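Local coordinates for alpha-galactosidase (Lactobacillus brevis, PDB 3MI6), which probably hydrolyses terminal, non-reducing alpha-D-galactose residues from alpha-galactosides such as galactose oligosaccharides and galactomannans, as a member of glycosyl hydrolase family 36, at residues T16-Y21 with H156-V161; Y36-H41 with L298-A303; Q183-D188 with T269-T274. One frame throughout, in Å; residues are numbered along the deposited sequence.

Contact 1. Residues T16-Y21 with H156-V161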
loop_
_atom_site.group_PDB
_atom_site.type_symbol
_atom_site.label_atom_id
_atom_site.label_comp_id
_atom_site.label_asym_id
_atom_site.label_seq_id
_atom_site.Cartn_x
_atom_site.Cartn_y
_atom_site.Cartn_z
ATOM N N THR D 16 -20.544 -26.618 13.685
ATOM C CA THR D 16 -21.627 -26.129 12.855
ATOM C C THR D 16 -21.517 -26.863 11.512
ATOM O O THR D 16 -20.686 -27.768 11.360
ATOM C CB THR D 16 -21.546 -24.597 12.676
ATOM O OG1 THR D 16 -20.193 -24.212 12.403
ATOM C CG2 THR D 16 -21.974 -23.901 13.934
ATOM N N ASP D 17 -22.338 -26.505 10.537
ATOM C CA ASP D 17 -22.176 -27.119 9.237
ATOM C C ASP D 17 -20.741 -27.010 8.676
ATOM O O ASP D 17 -20.255 -27.955 8.039
ATOM C CB ASP D 17 -23.217 -26.597 8.253
ATOM C CG ASP D 17 -24.601 -27.141 8.545
ATOM O OD1 ASP D 17 -24.684 -28.032 9.418
ATOM O OD2 ASP D 17 -25.592 -26.696 7.916
ATOM N N HIS D 18 -20.046 -25.898 8.938
ATOM C CA HIS D 18 -18.733 -25.674 8.316
ATOM C C HIS D 18 -17.621 -25.221 9.260
ATOM O O HIS D 18 -16.465 -25.110 8.848
ATOM C CB HIS D 18 -18.861 -24.714 7.127
ATOM C CG HIS D 18 -19.981 -25.066 6.201
ATOM N ND1 HIS D 18 -21.241 -24.521 6.317
ATOM C CD2 HIS D 18 -20.041 -25.938 5.165
ATOM C CE1 HIS D 18 -22.027 -25.034 5.386
ATOM N NE2 HIS D 18 -21.324 -25.894 4.671
ATOM N N THR D 19 -17.948 -24.969 10.522
ATOM C CA THR D 19 -16.920 -24.519 11.454
ATOM C C THR D 19 -16.691 -25.436 12.670
ATOM O O THR D 19 -17.530 -26.278 13.008
ATOM C CB THR D 19 -17.151 -23.036 11.874
ATOM O OG1 THR D 19 -18.097 -22.944 12.944
ATOM C CG2 THR D 19 -17.673 -22.235 10.695
ATOM N N SER D 20 -15.539 -25.266 13.313
ATOM C CA SER D 20 -15.227 -25.971 14.548
ATOM C C SER D 20 -14.638 -25.019 15.563
ATOM O O SER D 20 -13.559 -24.478 15.360
ATOM C CB SER D 20 -14.218 -27.104 14.308
ATOM O OG SER D 20 -14.779 -28.153 13.537
ATOM N N TYR D 21 -15.350 -24.820 16.660
ATOM C CA TYR D 21 -14.840 -24.095 17.811
ATOM C C TYR D 21 -14.490 -25.177 18.836
ATOM O O TYR D 21 -15.343 -25.973 19.210
ATOM C CB TYR D 21 -15.952 -23.186 18.331
ATOM C CG TYR D 21 -15.563 -22.130 19.355
ATOM C CD1 TYR D 21 -15.267 -22.475 20.665
ATOM C CD2 TYR D 21 -15.556 -20.780 19.019
ATOM C CE1 TYR D 21 -14.938 -21.519 21.597
ATOM C CE2 TYR D 21 -15.238 -19.813 19.943
ATOM C CZ TYR D 21 -14.932 -20.185 21.233
ATOM O OH TYR D 21 -14.605 -19.221 22.158
ATOM N N HIS D 156 -26.721 -24.506 11.367
ATOM C CA HIS D 156 -27.098 -24.242 9.967
ATOM C C HIS D 156 -26.821 -22.812 9.445
ATOM O O HIS D 156 -26.934 -22.544 8.246
ATOM C CB HIS D 156 -28.544 -24.699 9.680
ATOM C CG HIS D 156 -28.804 -26.119 10.077
ATOM N ND1 HIS D 156 -28.022 -27.169 9.641
ATOM C CD2 HIS D 156 -29.740 -26.662 10.892
ATOM C CE1 HIS D 156 -28.466 -28.296 10.168
ATOM N NE2 HIS D 156 -29.508 -28.015 10.929
ATOM N N GLN D 157 -26.453 -21.902 10.339
ATOM C CA GLN D 157 -26.070 -20.567 9.921
ATOM C C GLN D 157 -24.628 -20.334 10.351
ATOM O O GLN D 157 -24.118 -19.224 10.293
ATOM C CB GLN D 157 -27.003 -19.518 10.524
ATOM C CG GLN D 157 -28.460 -19.686 10.171
ATOM C CD GLN D 157 -29.183 -20.691 11.048
ATOM O OE1 GLN D 157 -28.780 -20.935 12.185
ATOM N NE2 GLN D 157 -30.264 -21.279 10.523
ATOM N N ASP D 158 -23.975 -21.389 10.807
ATOM C CA ASP D 158 -22.571 -21.283 11.193
ATOM C C ASP D 158 -22.314 -20.289 12.335
ATOM O O ASP D 158 -21.198 -19.824 12.525
ATOM C CB ASP D 158 -21.706 -20.990 9.959
ATOM C CG ASP D 158 -21.439 -22.258 9.111
ATOM O OD1 ASP D 158 -21.365 -23.365 9.705
ATOM O OD2 ASP D 158 -21.288 -22.154 7.866
ATOM N N VAL D 159 -23.359 -20.019 13.114
ATOM C CA VAL D 159 -23.300 -19.124 14.268
ATOM C C VAL D 159 -23.100 -19.855 15.595
ATOM O O VAL D 159 -23.785 -20.827 15.883
ATOM C CB VAL D 159 -24.625 -18.366 14.422
ATOM C CG1 VAL D 159 -24.693 -17.677 15.783
ATOM C CG2 VAL D 159 -24.816 -17.371 13.287
ATOM N N ILE D 160 -22.174 -19.370 16.410
ATOM C CA ILE D 160 -22.052 -19.780 17.800
ATOM C C ILE D 160 -22.355 -18.557 18.630
ATOM O O ILE D 160 -21.782 -17.508 18.377
ATOM C CB ILE D 160 -20.622 -20.218 18.101
ATOM C CG1 ILE D 160 -20.344 -21.585 17.458
ATOM C CG2 ILE D 160 -20.379 -20.263 19.597
ATOM C CD1 ILE D 160 -18.888 -21.928 17.298
ATOM N N VAL D 161 -23.272 -18.676 19.593
ATOM C CA VAL D 161 -23.652 -17.563 20.480
ATOM C C VAL D 161 -23.070 -17.752 21.868
ATOM O O VAL D 161 -23.201 -18.821 22.442
ATOM C CB VAL D 161 -25.179 -17.470 20.672
ATOM C CG1 VAL D 161 -25.520 -16.372 21.674
ATOM C CG2 VAL D 161 -25.876 -17.214 19.370
HETATM O O HOH W 1 -18.917 -20.495 13.352
#
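With CG turned beside its own backbone N (chi1 -79°), D158 sends its carboxylate across to the turn at T16-T19, and H18, with its ring set likewise beside the backbone N (chi1 -48°), meets it there. The two flat groups stand steeply to each other, their planes 74° apart. H18 ND1 donates to the syn lone pair of D158 OD2 at 2.8 Å, from slightly off the ring plane. The other oxygen is gripped twice: H18 N reaches D158 OD1 at 3.0 Å on the syn side, and T16 OG1 donates to D158 OD1 at 3.1 Å from the anti side. T16 OG1 in turn accepts from T19 N at 3.0 Å, an ST motif that ties the turn to itself. At the outer end, H156 ND1 points almost straight at D17 OD2, 3.0 Å away and in the ring plane, while H156 NE2 is held by D130. A water bridges T19 OG1 and D158 O. Deeper in, the contact turns apolar, with I160 CD1 lying 3.4 Å from Y21 CB, obliquely to the ring; Y21 OH goes on to E76 and K162. The T16-T19 turn, with its ST motif, connects strands 11-15 and 19-25 of a small antiparallel sheet, and a buried aspartate at the start of strand 159-167 pins it to the nine-stranded sheet.

Contact 2. Residues Y36-H41 with L298-A303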
loop_
_atom_site.group_PDB
_atom_site.type_symbol
_atom_site.label_atom_id
_atom_site.label_comp_id
_atom_site.label_asym_id
_atom_site.label_seq_id
_atom_site.Cartn_x
_atom_site.Cartn_y
_atom_site.Cartn_z
ATOM N N TYR D 36 -10.446 -22.297 16.271
ATOM C CA TYR D 36 -11.711 -21.817 15.708
ATOM C C TYR D 36 -11.395 -21.500 14.266
ATOM O O TYR D 36 -10.482 -20.726 13.978
ATOM C CB TYR D 36 -12.246 -20.593 16.470
ATOM C CG TYR D 36 -13.622 -20.103 16.041
ATOM C CD1 TYR D 36 -14.526 -20.944 15.402
ATOM C CD2 TYR D 36 -14.023 -18.795 16.297
ATOM C CE1 TYR D 36 -15.794 -20.486 15.009
ATOM C CE2 TYR D 36 -15.284 -18.324 15.908
ATOM C CZ TYR D 36 -16.167 -19.170 15.262
ATOM O OH TYR D 36 -17.413 -18.693 14.878
ATOM N N GLY D 37 -12.106 -22.150 13.357
ATOM C CA GLY D 37 -11.742 -22.110 11.953
ATOM C C GLY D 37 -12.683 -22.987 11.163
ATOM O O GLY D 37 -13.739 -23.357 11.661
ATOM N N PRO D 38 -12.319 -23.312 9.912
ATOM C CA PRO D 38 -13.159 -24.272 9.183
ATOM C C PRO D 38 -13.306 -25.571 9.988
ATOM O O PRO D 38 -12.455 -25.876 10.832
ATOM C CB PRO D 38 -12.365 -24.517 7.895
ATOM C CG PRO D 38 -11.503 -23.312 7.732
ATOM C CD PRO D 38 -11.187 -22.820 9.102
ATOM N N ARG D 39 -14.374 -26.322 9.736
ATOM C CA ARG D 39 -14.618 -27.568 10.454
ATOM C C ARG D 39 -13.456 -28.562 10.359
ATOM O O ARG D 39 -12.873 -28.764 9.288
ATOM C CB ARG D 39 -15.912 -28.210 9.960
ATOM C CG ARG D 39 -16.360 -29.413 10.788
ATOM C CD ARG D 39 -17.876 -29.611 10.684
ATOM N NE ARG D 39 -18.331 -30.944 11.076
ATOM C CZ ARG D 39 -19.496 -31.452 10.692
ATOM N NH1 ARG D 39 -20.287 -30.735 9.908
ATOM N NH2 ARG D 39 -19.867 -32.670 11.067
ATOM N N ILE D 40 -13.110 -29.174 11.486
ATOM C CA ILE D 40 -12.152 -30.278 11.497
ATOM C C ILE D 40 -12.720 -31.435 12.314
ATOM O O ILE D 40 -13.692 -31.272 13.031
ATOM C CB ILE D 40 -10.734 -29.859 11.986
ATOM C CG1 ILE D 40 -10.685 -29.669 13.501
ATOM C CG2 ILE D 40 -10.270 -28.613 11.270
ATOM C CD1 ILE D 40 -9.322 -29.258 14.018
ATOM N N HIS D 41 -12.115 -32.607 12.194
ATOM C CA HIS D 41 -12.698 -33.820 12.759
ATOM C C HIS D 41 -12.701 -33.839 14.278
ATOM O O HIS D 41 -11.807 -33.290 14.912
ATOM C CB HIS D 41 -11.968 -35.054 12.224
ATOM C CG HIS D 41 -12.611 -35.655 11.018
ATOM N ND1 HIS D 41 -11.969 -35.755 9.806
ATOM C CD2 HIS D 41 -13.844 -36.182 10.836
ATOM C CE1 HIS D 41 -12.777 -36.323 8.927
ATOM N NE2 HIS D 41 -13.921 -36.593 9.526
ATOM N N LEU D 298 -21.011 -14.878 17.327
ATOM C CA LEU D 298 -19.759 -15.201 16.642
ATOM C C LEU D 298 -20.007 -16.018 15.369
ATOM O O LEU D 298 -20.982 -16.772 15.268
ATOM C CB LEU D 298 -18.826 -15.980 17.555
ATOM C CG LEU D 298 -17.696 -15.202 18.222
ATOM C CD1 LEU D 298 -18.286 -14.150 19.157
ATOM C CD2 LEU D 298 -16.781 -16.126 19.006
ATOM N N SER D 299 -19.116 -15.869 14.393
ATOM C CA SER D 299 -19.302 -16.509 13.096
ATOM C C SER D 299 -18.029 -16.500 12.252
ATOM O O SER D 299 -17.186 -15.600 12.365
ATOM C CB SER D 299 -20.441 -15.833 12.334
ATOM O OG SER D 299 -20.967 -16.708 11.365
ATOM N N TYR D 300 -17.899 -17.519 11.417
ATOM C CA TYR D 300 -16.772 -17.627 10.526
ATOM C C TYR D 300 -17.246 -18.188 9.197
ATOM O O TYR D 300 -18.282 -18.842 9.121
ATOM C CB TYR D 300 -15.691 -18.525 11.107
ATOM C CG TYR D 300 -14.615 -18.889 10.092
ATOM C CD1 TYR D 300 -14.822 -19.906 9.163
ATOM C CD2 TYR D 300 -13.395 -18.214 10.065
ATOM C CE1 TYR D 300 -13.863 -20.237 8.233
ATOM C CE2 TYR D 300 -12.414 -18.544 9.137
ATOM C CZ TYR D 300 -12.656 -19.559 8.222
ATOM O OH TYR D 300 -11.694 -19.892 7.289
ATOM N N THR D 301 -16.477 -17.909 8.151
ATOM C CA THR D 301 -16.671 -18.531 6.854
ATOM C C THR D 301 -15.380 -18.417 6.057
ATOM O O THR D 301 -14.522 -17.599 6.370
ATOM C CB THR D 301 -17.817 -17.886 6.062
ATOM O OG1 THR D 301 -17.958 -18.578 4.826
ATOM C CG2 THR D 301 -17.512 -16.454 5.762
ATOM N N SER D 302 -15.236 -19.248 5.033
ATOM C CA SER D 302 -14.069 -19.178 4.162
ATOM C C SER D 302 -14.536 -18.691 2.805
ATOM O O SER D 302 -13.745 -18.538 1.862
ATOM C CB SER D 302 -13.444 -20.560 4.009
ATOM O OG SER D 302 -13.018 -21.060 5.261
ATOM N N ALA D 303 -15.839 -18.457 2.713
ATOM C CA ALA D 303 -16.453 -18.134 1.457
ATOM C C ALA D 303 -16.688 -16.624 1.267
ATOM O O ALA D 303 -17.481 -16.206 0.405
ATOM C CB ALA D 303 -17.721 -18.920 1.304
#
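Packing carries this contact, and P38 on Y300 is its outer half. The proline ring sits obliquely to the tyrosine, P38 CD 3.7 Å from Y300 CZ, with P38 CG 3.5 Å from Y300 OH. G37 C lies over one face of the same ring, out toward its rim, at 4.2 Å from Y300 CE1. Farther in, Y36 lays its phenol across the strand: with CG anti to the backbone N (chi1 -174°), the ring reaches inward, bringing Y36 CE2 to 4.1 Å from L298 CD2 and Y36 CZ to 4.2 Å from Y300 CB. F248 meets both tyrosine rings, joining them into one aromatic cluster. The packing marks where two sheets of the N-terminal region meet: the chain turns a corner at G37 as it leaves strand 31-36, an outermost strand of the small antiparallel sheet, and lies against the end of strand 290-301, which runs through the nine-stranded one. Within the two segments, the side-chain hydrogen bonds lie in L298-A303. Y300 OH and S302 OG share one of 2.7 Å, which helps hold the phenol end beside P38 CG, itself 3.7 Å from S302 OG. T301 OG1 accepts from A303 N in an ST turn. Outward, S299 OG bonds to Q311, a link to helix 305-319.

Contact 3. Residues Q183-D188 with T269-T274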
loop_
_atom_site.group_PDB
_atom_site.type_symbol
_atom_site.label_atom_id
_atom_site.label_comp_id
_atom_site.label_asym_id
_atom_site.label_seq_id
_atom_site.Cartn_x
_atom_site.Cartn_y
_atom_site.Cartn_z
ATOM N N GLN D 183 -14.690 -13.862 24.779
ATOM C CA GLN D 183 -13.277 -13.711 24.496
ATOM C C GLN D 183 -12.917 -14.741 23.463
ATOM O O GLN D 183 -13.387 -15.873 23.538
ATOM C CB GLN D 183 -12.452 -13.947 25.744
ATOM C CG GLN D 183 -11.010 -14.207 25.461
ATOM C CD GLN D 183 -10.201 -14.189 26.727
ATOM O OE1 GLN D 183 -10.504 -13.429 27.636
ATOM N NE2 GLN D 183 -9.162 -15.015 26.796
ATOM N N LEU D 184 -12.111 -14.348 22.483
ATOM C CA LEU D 184 -11.584 -15.287 21.500
ATOM C C LEU D 184 -10.106 -15.066 21.316
ATOM O O LEU D 184 -9.678 -13.988 20.917
ATOM C CB LEU D 184 -12.287 -15.171 20.145
ATOM C CG LEU D 184 -11.586 -16.035 19.080
ATOM C CD1 LEU D 184 -11.494 -17.519 19.532
ATOM C CD2 LEU D 184 -12.188 -15.911 17.659
ATOM N N ASP D 185 -9.321 -16.091 21.600
ATOM C CA ASP D 185 -7.904 -16.024 21.311
ATOM C C ASP D 185 -7.596 -16.804 20.038
ATOM O O ASP D 185 -8.002 -17.962 19.902
ATOM C CB ASP D 185 -7.083 -16.560 22.482
ATOM C CG ASP D 185 -7.088 -15.625 23.688
ATOM O OD1 ASP D 185 -7.390 -14.416 23.526
ATOM O OD2 ASP D 185 -6.769 -16.099 24.801
ATOM N N LEU D 186 -6.895 -16.156 19.104
ATOM C CA LEU D 186 -6.428 -16.805 17.890
ATOM C C LEU D 186 -4.913 -16.855 17.904
ATOM O O LEU D 186 -4.265 -16.025 18.549
ATOM C CB LEU D 186 -6.913 -16.047 16.667
ATOM C CG LEU D 186 -8.425 -15.914 16.478
ATOM C CD1 LEU D 186 -8.731 -14.856 15.412
ATOM C CD2 LEU D 186 -9.060 -17.253 16.132
ATOM N N PRO D 187 -4.341 -17.830 17.175
ATOM C CA PRO D 187 -2.911 -18.153 17.169
ATOM C C PRO D 187 -2.015 -17.173 16.395
ATOM O O PRO D 187 -0.804 -17.254 16.572
ATOM C CB PRO D 187 -2.875 -19.524 16.484
ATOM C CG PRO D 187 -4.302 -19.930 16.298
ATOM C CD PRO D 187 -5.089 -18.705 16.261
ATOM N N ASP D 188 -2.577 -16.311 15.550
ATOM C CA ASP D 188 -1.795 -15.294 14.823
ATOM C C ASP D 188 -2.528 -13.954 14.658
ATOM O O ASP D 188 -3.661 -13.789 15.103
ATOM C CB ASP D 188 -1.364 -15.810 13.447
ATOM C CG ASP D 188 -2.522 -15.878 12.448
ATOM O OD1 ASP D 188 -2.931 -14.811 11.910
ATOM O OD2 ASP D 188 -3.002 -17.008 12.184
ATOM N N THR D 269 -0.268 -13.139 18.755
ATOM C CA THR D 269 -1.616 -13.691 18.872
ATOM C C THR D 269 -2.647 -12.586 19.097
ATOM O O THR D 269 -2.308 -11.454 19.467
ATOM C CB THR D 269 -1.741 -14.704 20.009
ATOM O OG1 THR D 269 -1.918 -14.019 21.263
ATOM C CG2 THR D 269 -0.523 -15.591 20.038
ATOM N N SER D 270 -3.908 -12.936 18.883
ATOM C CA SER D 270 -4.980 -11.971 18.939
ATOM C C SER D 270 -6.040 -12.335 19.956
ATOM O O SER D 270 -6.595 -13.423 19.908
ATOM C CB SER D 270 -5.639 -11.875 17.574
ATOM O OG SER D 270 -4.688 -11.502 16.599
ATOM N N ARG D 271 -6.336 -11.404 20.859
ATOM C CA ARG D 271 -7.496 -11.530 21.717
ATOM C C ARG D 271 -8.617 -10.591 21.260
ATOM O O ARG D 271 -8.470 -9.367 21.296
ATOM C CB ARG D 271 -7.114 -11.252 23.174
ATOM C CG ARG D 271 -8.218 -11.566 24.189
ATOM C CD ARG D 271 -7.661 -11.617 25.602
ATOM N NE ARG D 271 -7.099 -12.923 25.911
ATOM C CZ ARG D 271 -6.364 -13.192 26.988
ATOM N NH1 ARG D 271 -6.086 -12.237 27.860
ATOM N NH2 ARG D 271 -5.892 -14.417 27.181
ATOM N N ILE D 272 -9.735 -11.173 20.830
ATOM C CA ILE D 272 -10.933 -10.402 20.523
ATOM C C ILE D 272 -11.912 -10.439 21.702
ATOM O O ILE D 272 -12.442 -11.482 22.040
ATOM C CB ILE D 272 -11.657 -10.908 19.233
ATOM C CG1 ILE D 272 -10.732 -10.880 18.012
ATOM C CG2 ILE D 272 -12.873 -10.055 18.926
ATOM C CD1 ILE D 272 -9.545 -11.818 18.072
ATOM N N LEU D 273 -12.147 -9.280 22.313
ATOM C CA LEU D 273 -13.033 -9.144 23.465
ATOM C C LEU D 273 -14.249 -8.395 23.035
ATOM O O LEU D 273 -14.105 -7.384 22.390
ATOM C CB LEU D 273 -12.354 -8.306 24.548
ATOM C CG LEU D 273 -11.284 -8.962 25.410
ATOM C CD1 LEU D 273 -10.823 -8.021 26.496
ATOM C CD2 LEU D 273 -11.872 -10.214 26.005
ATOM N N THR D 274 -15.441 -8.867 23.385
ATOM C CA THR D 274 -16.661 -8.100 23.120
ATOM C C THR D 274 -17.736 -8.200 24.210
ATOM O O THR D 274 -18.039 -9.276 24.703
ATOM C CB THR D 274 -17.279 -8.422 21.742
ATOM O OG1 THR D 274 -17.461 -9.830 21.605
ATOM C CG2 THR D 274 -16.374 -7.925 20.606
#
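L184 and I272 form a hydrogen-bonded pair in an antiparallel beta ladder, which joins strands 174-186 and 270-274 in the N-terminal, galactose mutarotase-like domain. Their two backbone bonds run L184 N to I272 O and I272 N to L184 O; L186 and S270 repeat the pattern. Q183 with L273 and D185 with R271 are the non-hydrogen-bonded pairs.

Among the charged groups, R271 takes hold of D185 side-on. R271 NE donates to D185 OD1 at 2.8 Å and R271 NH2 to D185 OD2 at 3.0 Å, each on a syn lone pair, with carboxylate and guanidinium planes 21° apart. The arginine gets there by leaving its backbone with CG anti to N and then bending at chi3 (-84°). Q183 lays its amide over one guanidinium face, Q183 NE2 3.1 Å from R271 NE; both are donors, so this is contact over the face and not a hydrogen bond. R271 NH2 also forms a salt bridge to D84, R271 NH1 donates to the carbonyl of Q87, and A75 N binds D185. A methionine in place of R271 would probably leave the buried D185 carboxylate without its two-nitrogen grip, D84 without this salt-bridge partner and the Q183 amide without the flat group it lies against.

On the face that carries L184, L186 and I272, L186 CD1 comes to 4.1 Å from I272 CD1, against F250, F248 and L235.

Past the last strand pair the chain of D188 is caught by a side chain: S270 OG donates to D188 O at 2.9 Å, with the hydroxyl tilted 34° from the carbonyl plane.

Contacts 1 and 2 have centres about 7 Å apart, and both bring the four-stranded sheet of strands 4-6, 11-15, 19-25 and 31-36 onto the nine-stranded sheet, where strands 159-167 and 290-301 are neighbours. Contact 3 belongs to a different, six-stranded sheet, its centre about 18 Å from that of contact 1 and 15 Å from that of contact 2. Along the chain the segments of contacts 1 and 2 alternate, while contact 3 falls wholly between 36-41 and 298-303 and follows contact 1. H18 O meets R39 N at 2.6 Å, probably a hydrogen bond, and Y36 CD2 packs on L184 CD2 at 3.7 Å. Together the three contacts link three sheets into one beta-rich N-terminal region, away from the predicted active site.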